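Local coordinates for hypothetical protein (Geobacillus stearothermophilus, PDB 1U84) that is of unknown function but folds as a small all-helical chain belonging to the DUF1871 family, at residues 7-10 against 11-15; 23-26 against 27-31; 64-67 against 68-72. All blocks are in the same frame, centred on the assembly; numbering follows the deposited sequence.

From the N terminus, interaction 1 forms the first turns of helix 8-20, the face of which packs against helices 31-41 and 68-85. Interaction 2 follows in the loop that leads from helix 8-20 into helix 31-41 and folds that loop back on itself. Interaction 3 closes the passage from helix 47-62 into helix 68-85. The three are in series, with none nested or crossed. Interactions 1 and 3 lie on opposite sides of the chain's centre, their centres about 22 Å apart, whereas interactions 2 and 3 touch: the ring of Phe23 packs against Glu64 and Ile66, bringing the two loops together.

Interaction 1: 7-10 against 11-15; sequences QQLN and RLLLE
The first turns of helix 8-20 bring Arg11 back over Gln7 and Gln8 and set Leu13 beside Leu9. Four i to i+4 backbone bonds hold these turns: Arg11 N to Gln7 O, Leu12 N to Gln8 O, Leu13 N to Leu9 O and Leu14 N to Asn10 O. The first ties Gln7, which lies just before the helix, to the turn that follows; Arg11 N reaches Gln7 O over 2.9 Å, fairly straight at 159°. Arg11 has CG beside its own backbone N (chi1 -73°), which puts CG 3.5 Å from Gln7 O. A bend at chi3 (-52°) then lays the guanidinium back over the backbone, one face above Gln8 CA with NH2 3.7 Å from that carbon, while NH1 lies 3.8 Å from Gln7 CB. A long, flexible arginine suits this exposed surface, where its methylenes and flat head can lie along the chain. On another side of the turn, Leu9 and Leu13 meet at an oblique angle, CG of the former 4.0 Å from CD1 of the latter. Leu9, Leu12 and Leu13 touch Leu81 of helix 68-85, and Leu13 and Leu14 reach Leu38 of helix 31-41, which is consistent with leucines at these positions. With Arg11 on the exposed side and the leucines turned largely to the neighbouring helices, this is the amphipathic alpha-helix of a helical bundle.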
loop_
_atom_site.group_PDB
_atom_site.type_symbol
_atom_site.label_atom_id
_atom_site.label_comp_id
_atom_site.label_asym_id
_atom_site.label_seq_id
_atom_site.Cartn_x
_atom_site.Cartn_y
_atom_site.Cartn_z
ATOM N N GLN A 7 0.680 -8.461 15.675
ATOM C CA GLN A 7 1.237 -8.046 14.386
ATOM C C GLN A 7 0.631 -8.805 13.208
ATOM O O GLN A 7 1.045 -8.605 12.074
ATOM C CB GLN A 7 2.757 -8.181 14.373
ATOM C CG GLN A 7 3.466 -7.196 15.306
ATOM C CD GLN A 7 3.042 -5.751 15.075
ATOM O OE1 GLN A 7 2.405 -5.140 15.932
ATOM N NE2 GLN A 7 3.380 -5.211 13.925
ATOM N N GLN A 8 -0.343 -9.664 13.499
ATOM C CA GLN A 8 -1.039 -10.469 12.485
ATOM C C GLN A 8 -1.649 -9.602 11.372
ATOM O O GLN A 8 -1.426 -9.874 10.175
ATOM C CB GLN A 8 -2.101 -11.353 13.160
ATOM C CG GLN A 8 -3.109 -10.577 14.005
ATOM C CD GLN A 8 -3.334 -11.166 15.384
ATOM O OE1 GLN A 8 -2.382 -11.505 16.090
ATOM N NE2 GLN A 8 -4.593 -11.253 15.788
ATOM N N LEU A 9 -2.395 -8.565 11.762
ATOM C CA LEU A 9 -2.958 -7.629 10.787
ATOM C C LEU A 9 -1.842 -6.981 9.958
ATOM O O LEU A 9 -1.912 -6.928 8.743
ATOM C CB LEU A 9 -3.806 -6.540 11.455
ATOM C CG LEU A 9 -4.421 -5.534 10.476
ATOM C CD1 LEU A 9 -5.346 -6.233 9.501
ATOM C CD2 LEU A 9 -5.123 -4.401 11.228
ATOM N N ASN A 10 -0.806 -6.492 10.625
ATOM C CA ASN A 10 0.267 -5.863 9.871
ATOM C C ASN A 10 0.940 -6.794 8.886
ATOM O O ASN A 10 1.232 -6.379 7.771
ATOM C CB ASN A 10 1.278 -5.213 10.822
ATOM C CG ASN A 10 0.686 -3.998 11.531
ATOM O OD1 ASN A 10 -0.295 -3.428 11.060
ATOM N ND2 ASN A 10 1.243 -3.643 12.687
ATOM N N ARG A 11 1.174 -8.039 9.283
ATOM C CA ARG A 11 1.822 -8.979 8.349
ATOM C C ARG A 11 0.952 -9.162 7.107
ATOM O O ARG A 11 1.472 -9.220 5.972
ATOM C CB ARG A 11 2.163 -10.324 9.025
ATOM C CG ARG A 11 3.342 -10.229 9.984
ATOM C CD ARG A 11 3.793 -11.628 10.477
ATOM N NE ARG A 11 2.701 -12.441 11.015
ATOM C CZ ARG A 11 2.345 -12.490 12.299
ATOM N NH1 ARG A 11 2.988 -11.761 13.209
ATOM N NH2 ARG A 11 1.332 -13.274 12.679
ATOM N N LEU A 12 -0.361 -9.251 7.319
ATOM C CA LEU A 12 -1.305 -9.425 6.206
ATOM C C LEU A 12 -1.303 -8.200 5.292
ATOM O O LEU A 12 -1.218 -8.317 4.057
ATOM C CB LEU A 12 -2.711 -9.698 6.739
ATOM C CG LEU A 12 -3.707 -10.244 5.733
ATOM C CD1 LEU A 12 -3.123 -11.456 4.989
ATOM C CD2 LEU A 12 -4.950 -10.610 6.508
ATOM N N LEU A 13 -1.364 -7.015 5.895
ATOM C CA LEU A 13 -1.249 -5.795 5.115
ATOM C C LEU A 13 0.051 -5.758 4.298
ATOM O O LEU A 13 0.036 -5.443 3.115
ATOM C CB LEU A 13 -1.313 -4.536 6.002
ATOM C CG LEU A 13 -2.673 -4.287 6.646
ATOM C CD1 LEU A 13 -2.496 -3.338 7.798
ATOM C CD2 LEU A 13 -3.669 -3.722 5.623
ATOM N N LEU A 14 1.165 -6.064 4.937
ATOM C CA LEU A 14 2.443 -6.107 4.221
ATOM C C LEU A 14 2.426 -7.112 3.067
ATOM O O LEU A 14 2.962 -6.827 1.980
ATOM C CB LEU A 14 3.637 -6.373 5.145
ATOM C CG LEU A 14 3.997 -5.231 6.119
ATOM C CD1 LEU A 14 4.944 -5.736 7.201
ATOM C CD2 LEU A 14 4.564 -3.977 5.417
ATOM N N GLU A 15 1.867 -8.288 3.307
ATOM C CA GLU A 15 1.708 -9.285 2.227
ATOM C C GLU A 15 0.923 -8.756 1.045
ATOM O O GLU A 15 1.357 -8.876 -0.111
ATOM C CB GLU A 15 1.085 -10.571 2.752
ATOM C CG GLU A 15 2.043 -11.434 3.536
ATOM C CD GLU A 15 1.319 -12.598 4.216
ATOM O OE1 GLU A 15 0.394 -12.342 5.031
ATOM O OE2 GLU A 15 1.683 -13.767 3.937
#

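Interaction 2: 23-26 against 27-31; sequences FGLG and KDAYD
Two hydrogen bonds join Phe23 to Tyr30 and Gly26 to Ala29. Phe23 N approaches the Tyr30 ring at its edge and gives its hydrogen to OH over 3.2 Å. The same hydroxyl is hydrogen-bonded to OD1 of Asp21, whose carboxylate also takes Leu25 N and Gly26 N, so the phenol and the loop backbone share one acidic partner. Ala29 N reaches Gly26 O at 3.2 Å, straight at the hydrogen (166°) but from above the carbonyl plane. Tyr30 CG lies beside its own backbone N (chi1 -55°), directing the ring back toward Phe23 N and bringing CE2 within 3.3 Å of Gly26 O, a close approach without a hydrogen bond. Gly26 itself has a positive phi of 93°, at which a side chain would jam against the preceding carbonyl oxygen.

Apolar contacts fill in beside these bonds. Leu25 CB lies 3.7 Å from Ala29 CB, a fit suited to a small methyl. Leu25 and Tyr30 cross at about a right angle, CD1 being 4.1 Å from CZ. A phenylalanine at Tyr30 would probably leave Phe23 N without its acceptor and Asp21 OD1 without the hydroxyl. With Tyr30 at the N-cap position, right before helix 31-41, this is a helix-to-helix connecting loop, folded back through a tyrosine hydroxyl.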
loop_
_atom_site.group_PDB
_atom_site.type_symbol
_atom_site.label_atom_id
_atom_site.label_comp_id
_atom_site.label_asym_id
_atom_site.label_seq_id
_atom_site.Cartn_x
_atom_site.Cartn_y
_atom_site.Cartn_z
ATOM N N PHE A 23 4.933 -3.632 -10.922
ATOM C CA PHE A 23 5.909 -3.652 -12.022
ATOM C C PHE A 23 6.393 -5.065 -12.375
ATOM O O PHE A 23 7.371 -5.230 -13.114
ATOM C CB PHE A 23 7.062 -2.697 -11.699
ATOM C CG PHE A 23 6.624 -1.270 -11.561
ATOM C CD1 PHE A 23 5.955 -0.635 -12.612
ATOM C CD2 PHE A 23 6.834 -0.572 -10.373
ATOM C CE1 PHE A 23 5.528 0.706 -12.490
ATOM C CE2 PHE A 23 6.400 0.762 -10.232
ATOM C CZ PHE A 23 5.733 1.386 -11.294
ATOM N N GLY A 24 5.723 -6.088 -11.848
ATOM C CA GLY A 24 6.073 -7.477 -12.215
ATOM C C GLY A 24 7.486 -7.853 -11.798
ATOM O O GLY A 24 8.253 -8.468 -12.551
ATOM N N LEU A 25 7.829 -7.480 -10.574
ATOM C CA LEU A 25 9.164 -7.719 -10.013
ATOM C C LEU A 25 9.194 -8.833 -8.958
ATOM O O LEU A 25 10.259 -9.246 -8.492
ATOM C CB LEU A 25 9.695 -6.397 -9.392
ATOM C CG LEU A 25 9.853 -5.174 -10.306
ATOM C CD1 LEU A 25 10.144 -3.913 -9.473
ATOM C CD2 LEU A 25 10.951 -5.374 -11.354
ATOM N N GLY A 26 8.014 -9.340 -8.607
ATOM C CA GLY A 26 7.850 -10.331 -7.561
ATOM C C GLY A 26 7.552 -9.644 -6.239
ATOM O O GLY A 26 7.993 -8.513 -6.002
ATOM N N LYS A 27 6.848 -10.363 -5.370
ATOM C CA LYS A 27 6.362 -9.797 -4.098
ATOM C C LYS A 27 7.479 -9.348 -3.152
ATOM O O LYS A 27 7.240 -8.511 -2.272
ATOM C CB LYS A 27 5.393 -10.771 -3.406
ATOM C CG LYS A 27 6.037 -12.051 -2.828
ATOM C CD LYS A 27 4.954 -13.053 -2.396
ATOM C CE LYS A 27 5.563 -14.308 -1.787
ATOM N NZ LYS A 27 4.539 -15.137 -1.061
ATOM N N ASP A 28 8.690 -9.880 -3.329
ATOM C CA ASP A 28 9.808 -9.587 -2.418
ATOM C C ASP A 28 10.603 -8.331 -2.758
ATOM O O ASP A 28 11.525 -7.947 -2.030
ATOM C CB ASP A 28 10.775 -10.784 -2.400
ATOM C CG ASP A 28 10.267 -11.921 -1.571
ATOM O OD1 ASP A 28 9.347 -11.701 -0.762
ATOM O OD2 ASP A 28 10.803 -13.039 -1.714
ATOM N N ALA A 29 10.270 -7.685 -3.871
ATOM C CA ALA A 29 11.035 -6.550 -4.342
ATOM C C ALA A 29 10.625 -5.240 -3.658
ATOM O O ALA A 29 11.186 -4.176 -3.963
ATOM C CB ALA A 29 10.888 -6.409 -5.875
ATOM N N TYR A 30 9.616 -5.309 -2.783
ATOM C CA TYR A 30 8.971 -4.063 -2.291
ATOM C C TYR A 30 8.949 -3.881 -0.792
ATOM O O TYR A 30 8.105 -3.146 -0.269
ATOM C CB TYR A 30 7.519 -3.992 -2.788
ATOM C CG TYR A 30 7.328 -4.097 -4.295
ATOM C CD1 TYR A 30 7.338 -2.956 -5.103
ATOM C CD2 TYR A 30 7.052 -5.341 -4.881
ATOM C CE1 TYR A 30 7.140 -3.057 -6.482
ATOM C CE2 TYR A 30 6.847 -5.458 -6.267
ATOM C CZ TYR A 30 6.838 -4.322 -7.038
ATOM O OH TYR A 30 6.615 -4.452 -8.384
ATOM N N ASP A 31 9.860 -4.530 -0.068
ATOM C CA ASP A 31 9.798 -4.467 1.408
ATOM C C ASP A 31 9.869 -3.047 1.949
ATOM O O ASP A 31 9.174 -2.714 2.933
ATOM C CB ASP A 31 10.916 -5.308 2.045
ATOM C CG ASP A 31 10.749 -6.792 1.806
ATOM O OD1 ASP A 31 9.651 -7.250 1.406
ATOM O OD2 ASP A 31 11.733 -7.509 2.052
#

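Interaction 3: 64-67 against 68-72; sequences EPIP and FPHCL
Apolar contacts begin at Ile66, whose CG2 branch touches both His70 and Cys71. This methyl lies anti to the backbone N of Ile66, while CG1 takes the place beside that N (chi1 -63°); CG2 thus comes 3.8 Å from His70 CB and an equal distance from Cys71 SG. The His70 side chain crosses Ile66 obliquely, its CD2 3.9 Å from CG2, and its ring also meets that of Trp20 with planes about 20° apart. A branched isoleucine suits this buried place, because it can serve the helix start with one arm while Phe23, Tyr58 and Trp20 also pack on its side chain. The Pro67 and Pro69 rings come near one another, CB of the first 4.1 Å from CD of the second.

The motif is the N-terminal start of helix 68-85, with Pro67 at the N-cap position. Proline fits here and at Pro69, since the first turn of a helix asks no N-H of these residues.

Among the polar contacts, Pro67 O takes two N-H groups. Cys71 N lies in the carbonyl plane of Pro67, 3.2 Å from Pro67 O, and gives a fairly straight bond (166°), whereas that from His70 N is weak and strongly bent. Ile66 O is hydrogen-bonded to Gln55 NE2 of helix 47-62.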
loop_
_atom_site.group_PDB
_atom_site.type_symbol
_atom_site.label_atom_id
_atom_site.label_comp_id
_atom_site.label_asym_id
_atom_site.label_seq_id
_atom_site.Cartn_x
_atom_site.Cartn_y
_atom_site.Cartn_z
ATOM N N GLU A 64 8.543 6.483 -11.682
ATOM C CA GLU A 64 7.399 6.187 -12.537
ATOM C C GLU A 64 6.139 6.424 -11.717
ATOM O O GLU A 64 6.011 5.876 -10.626
ATOM C CB GLU A 64 7.437 4.724 -12.967
ATOM C CG GLU A 64 8.183 4.484 -14.258
ATOM C CD GLU A 64 8.427 3.022 -14.498
ATOM O OE1 GLU A 64 7.782 2.201 -13.816
ATOM O OE2 GLU A 64 9.262 2.679 -15.354
ATOM N N PRO A 65 5.210 7.251 -12.227
ATOM C CA PRO A 65 3.956 7.460 -11.505
ATOM C C PRO A 65 2.925 6.371 -11.846
ATOM O O PRO A 65 2.557 6.204 -13.023
ATOM C CB PRO A 65 3.503 8.838 -12.007
ATOM C CG PRO A 65 3.982 8.852 -13.448
ATOM C CD PRO A 65 5.293 8.067 -13.456
ATOM N N ILE A 66 2.500 5.608 -10.847
ATOM C CA ILE A 66 1.460 4.618 -11.044
ATOM C C ILE A 66 0.160 5.420 -11.152
ATOM O O ILE A 66 -0.073 6.333 -10.349
ATOM C CB ILE A 66 1.391 3.583 -9.884
ATOM C CG1 ILE A 66 2.691 2.771 -9.816
ATOM C CG2 ILE A 66 0.180 2.699 -10.019
ATOM C CD1 ILE A 66 2.771 1.746 -8.700
ATOM N N PRO A 67 -0.676 5.103 -12.141
ATOM C CA PRO A 67 -1.965 5.801 -12.273
ATOM C C PRO A 67 -2.710 5.859 -10.939
ATOM O O PRO A 67 -2.830 4.837 -10.253
ATOM C CB PRO A 67 -2.718 4.931 -13.248
ATOM C CG PRO A 67 -1.623 4.435 -14.153
ATOM C CD PRO A 67 -0.520 4.076 -13.182
ATOM N N PHE A 68 -3.211 7.044 -10.608
ATOM C CA PHE A 68 -3.951 7.231 -9.371
ATOM C C PHE A 68 -5.029 6.165 -9.130
ATOM O O PHE A 68 -5.127 5.650 -8.008
ATOM C CB PHE A 68 -4.532 8.653 -9.247
ATOM C CG PHE A 68 -5.120 8.943 -7.888
ATOM C CD1 PHE A 68 -4.314 9.407 -6.868
ATOM C CD2 PHE A 68 -6.483 8.701 -7.637
ATOM C CE1 PHE A 68 -4.847 9.668 -5.594
ATOM C CE2 PHE A 68 -7.020 8.949 -6.379
ATOM C CZ PHE A 68 -6.193 9.434 -5.360
ATOM N N PRO A 69 -5.896 5.873 -10.120
ATOM C CA PRO A 69 -6.957 4.881 -9.826
ATOM C C PRO A 69 -6.427 3.485 -9.453
ATOM O O PRO A 69 -7.080 2.776 -8.704
ATOM C CB PRO A 69 -7.774 4.838 -11.115
ATOM C CG PRO A 69 -7.496 6.236 -11.783
ATOM C CD PRO A 69 -6.030 6.449 -11.473
ATOM N N HIS A 70 -5.258 3.104 -9.972
ATOM C CA HIS A 70 -4.617 1.848 -9.547
ATOM C C HIS A 70 -4.228 1.945 -8.047
ATOM O O HIS A 70 -4.494 1.017 -7.299
ATOM C CB HIS A 70 -3.388 1.525 -10.417
ATOM C CG HIS A 70 -3.004 0.085 -10.385
ATOM N ND1 HIS A 70 -3.779 -0.895 -10.961
ATOM C CD2 HIS A 70 -1.918 -0.542 -9.879
ATOM C CE1 HIS A 70 -3.196 -2.067 -10.798
ATOM N NE2 HIS A 70 -2.075 -1.883 -10.129
ATOM N N CYS A 71 -3.565 3.039 -7.656
ATOM C CA CYS A 71 -3.283 3.329 -6.230
ATOM C C CYS A 71 -4.560 3.300 -5.380
ATOM O O CYS A 71 -4.554 2.754 -4.275
ATOM C CB CYS A 71 -2.582 4.661 -6.088
ATOM S SG CYS A 71 -0.974 4.665 -6.977
ATOM N N LEU A 72 -5.640 3.896 -5.892
ATOM C CA LEU A 72 -6.888 3.975 -5.123
ATOM C C LEU A 72 -7.508 2.604 -4.832
ATOM O O LEU A 72 -7.996 2.401 -3.722
ATOM C CB LEU A 72 -7.891 4.904 -5.830
ATOM C CG LEU A 72 -9.180 5.221 -5.098
ATOM C CD1 LEU A 72 -8.922 5.936 -3.783
ATOM C CD2 LEU A 72 -10.015 6.077 -6.031
#